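Local structure of putative ManD family dehydratase (Pantoea ananatis, 3T6C) at residues G144-V149 / Y171-C176. The protein dehydrates D-gluconate to 2-dehydro-3-deoxy-D-gluconate with low activity in vitro, using one magnesium ion per subunit. Residues are numbered along the deposited sequence; the frame is centred on the assembly and turned at random. Where two conformers were deposited one is given.
Sequences GIALYV and YQYIRC
Val-149 lays its CG1 methyl over one face of the Tyr-171 ring in a CH-pi contact, 3.6 Å from CG1 to the ring centroid and 20° off the ring normal; the two side chains cross at about a right angle. At the edge of the same ring, Leu-147 CD1 comes to 4.1 Å from Tyr-171 CE1. The Tyr-173 ring has a water at its edge, in plane. The water is hydrogen-bonded to Leu-147 O and accepts from Gln-172 N, bridging the two backbones. Tyr-148 and Tyr-173 meet through their CB atoms, 3.5 Å apart, and the rings of Phe-269 and Tyr-173 meet edge-to-face. Strands 145-151 and 173-176 run parallel, joined by helix 156-168 in a beta-alpha-beta unit of the barrel domain of this enolase-superfamily enzyme; Val-149 and Ile-174 pack on Lys-166 of that helix. Arg-175 N donates a firm bond of 2.8 Å to Val-149 O, almost in line with the carbonyl, whereas Val-149 N reaches Tyr-173 O only weakly, at 3.3 Å. With CG anti to the backbone N (chi1 -173°) and a bend at chi3, Arg-175 extends to the bound D-gluconate. Its NH1 is hydrogen-bonded to Tyr-181 OH, probably the catalytic proton donor/acceptor, and a water 2.7 Å from Tyr-148 OH also accepts from Arg-175 NH1.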
loop_
_atom_site.group_PDB
_atom_site.type_symbol
_atom_site.label_atom_id
_atom_site.label_comp_id
_atom_site.label_asym_id
_atom_site.label_seq_id
_atom_site.Cartn_x
_atom_site.Cartn_y
_atom_site.Cartn_z
ATOM N N GLY A 144 -4.156 -28.374 32.364
ATOM C CA GLY A 144 -2.766 -28.293 32.774
ATOM C C GLY A 144 -2.166 -27.215 31.844
ATOM O O GLY A 144 -2.656 -27.008 30.729
ATOM N N ILE A 145 -1.117 -26.546 32.309
ATOM C CA ILE A 145 -0.437 -25.516 31.517
ATOM C C ILE A 145 0.905 -26.055 31.022
ATOM O O ILE A 145 1.812 -26.369 31.813
ATOM C CB ILE A 145 -0.183 -24.262 32.395
ATOM C CG1 ILE A 145 -1.520 -23.587 32.749
ATOM C CG2 ILE A 145 0.829 -23.281 31.727
ATOM C CD1 ILE A 145 -2.461 -23.305 31.581
ATOM N N ALA A 146 1.036 -26.184 29.715
ATOM C CA ALA A 146 2.292 -26.706 29.140
ATOM C C ALA A 146 3.461 -25.754 29.338
ATOM O O ALA A 146 3.345 -24.517 29.140
ATOM C CB ALA A 146 2.100 -27.041 27.663
ATOM N N LEU A 147 4.587 -26.330 29.758
ATOM C CA LEU A 147 5.774 -25.557 30.144
ATOM C C LEU A 147 6.912 -25.726 29.145
ATOM O O LEU A 147 7.117 -26.817 28.607
ATOM C CB LEU A 147 6.250 -25.996 31.545
ATOM C CG LEU A 147 5.166 -25.969 32.627
ATOM C CD1 LEU A 147 5.818 -26.522 33.925
ATOM C CD2 LEU A 147 4.687 -24.550 32.844
ATOM N N TYR A 148 7.710 -24.665 28.916
ATOM C CA TYR A 148 9.046 -24.901 28.395
ATOM C C TYR A 148 10.103 -24.486 29.397
ATOM O O TYR A 148 9.856 -23.607 30.234
ATOM C CB TYR A 148 9.299 -24.191 27.056
ATOM C CG TYR A 148 9.583 -22.666 27.082
ATOM C CD1 TYR A 148 10.900 -22.180 27.272
ATOM C CD2 TYR A 148 8.574 -21.752 26.846
ATOM C CE1 TYR A 148 11.166 -20.800 27.257
ATOM C CE2 TYR A 148 8.832 -20.364 26.763
ATOM C CZ TYR A 148 10.106 -19.903 27.003
ATOM O OH TYR A 148 10.302 -18.542 26.944
ATOM N N VAL A 149 11.251 -25.145 29.320
ATOM C CA VAL A 149 12.293 -24.945 30.282
ATOM C C VAL A 149 13.584 -24.605 29.547
ATOM O O VAL A 149 13.698 -24.786 28.334
ATOM C CB VAL A 149 12.507 -26.188 31.153
ATOM C CG1 VAL A 149 11.348 -26.332 32.164
ATOM C CG2 VAL A 149 12.715 -27.452 30.295
ATOM N N TYR A 171 9.450 -32.866 30.213
ATOM C CA TYR A 171 9.233 -31.611 29.453
ATOM C C TYR A 171 9.218 -31.902 27.981
ATOM O O TYR A 171 10.016 -32.709 27.480
ATOM C CB TYR A 171 10.311 -30.576 29.770
ATOM C CG TYR A 171 10.196 -30.105 31.194
ATOM C CD1 TYR A 171 9.204 -29.183 31.534
ATOM C CD2 TYR A 171 11.051 -30.590 32.188
ATOM C CE1 TYR A 171 9.075 -28.721 32.818
ATOM C CE2 TYR A 171 10.873 -30.172 33.519
ATOM C CZ TYR A 171 9.907 -29.238 33.806
ATOM O OH TYR A 171 9.774 -28.786 35.103
ATOM N N GLN A 172 8.203 -31.339 27.331
ATOM C CA GLN A 172 7.998 -31.521 25.888
ATOM C C GLN A 172 8.411 -30.324 25.012
ATOM O O GLN A 172 8.326 -30.395 23.765
ATOM C CB GLN A 172 6.544 -31.911 25.663
ATOM C CG GLN A 172 6.202 -33.162 26.474
ATOM C CD GLN A 172 4.765 -33.639 26.247
ATOM O OE1 GLN A 172 3.773 -33.023 26.748
ATOM N NE2 GLN A 172 4.649 -34.732 25.567
ATOM N N TYR A 173 8.821 -29.237 25.666
ATOM C CA TYR A 173 9.193 -27.986 25.019
ATOM C C TYR A 173 10.429 -27.496 25.721
ATOM O O TYR A 173 10.405 -27.335 26.961
ATOM C CB TYR A 173 8.078 -26.952 25.193
ATOM C CG TYR A 173 6.734 -27.369 24.614
ATOM C CD1 TYR A 173 5.897 -28.232 25.320
ATOM C CD2 TYR A 173 6.291 -26.844 23.391
ATOM C CE1 TYR A 173 4.687 -28.573 24.815
ATOM C CE2 TYR A 173 5.037 -27.198 22.891
ATOM C CZ TYR A 173 4.275 -28.063 23.607
ATOM O OH TYR A 173 3.030 -28.425 23.122
ATOM N N ILE A 174 11.506 -27.312 24.962
ATOM C CA ILE A 174 12.817 -27.020 25.555
ATOM C C ILE A 174 13.512 -25.901 24.802
ATOM O O ILE A 174 13.693 -26.007 23.562
ATOM C CB ILE A 174 13.681 -28.287 25.534
ATOM C CG1 ILE A 174 12.965 -29.373 26.372
ATOM C CG2 ILE A 174 15.049 -27.986 26.181
ATOM C CD1 ILE A 174 13.544 -30.727 26.154
ATOM N N ARG A 175 13.892 -24.833 25.523
ATOM C CA ARG A 175 14.699 -23.767 24.907
ATOM C C ARG A 175 16.167 -24.179 24.987
ATOM O O ARG A 175 16.631 -24.559 26.065
ATOM C CB ARG A 175 14.512 -22.464 25.655
ATOM C CG ARG A 175 15.199 -21.306 24.925
ATOM C CD ARG A 175 15.098 -20.025 25.733
ATOM N NE ARG A 175 16.151 -19.975 26.748
ATOM C CZ ARG A 175 16.443 -18.851 27.382
ATOM N NH1 ARG A 175 15.747 -17.764 27.123
ATOM N NH2 ARG A 175 17.471 -18.776 28.235
ATOM N N CYS A 176 16.889 -24.068 23.888
ATOM C CA CYS A 176 18.320 -24.489 23.811
ATOM C C CYS A 176 19.189 -23.311 23.430
ATOM O O CYS A 176 18.991 -22.722 22.362
ATOM C CB CYS A 176 18.514 -25.606 22.765
ATOM S SG CYS A 176 17.540 -27.091 23.228
HETATM O O HOH W 1 6.555 -29.468 28.708
HETATM O O HOH W 2 12.822 -17.714 26.499
#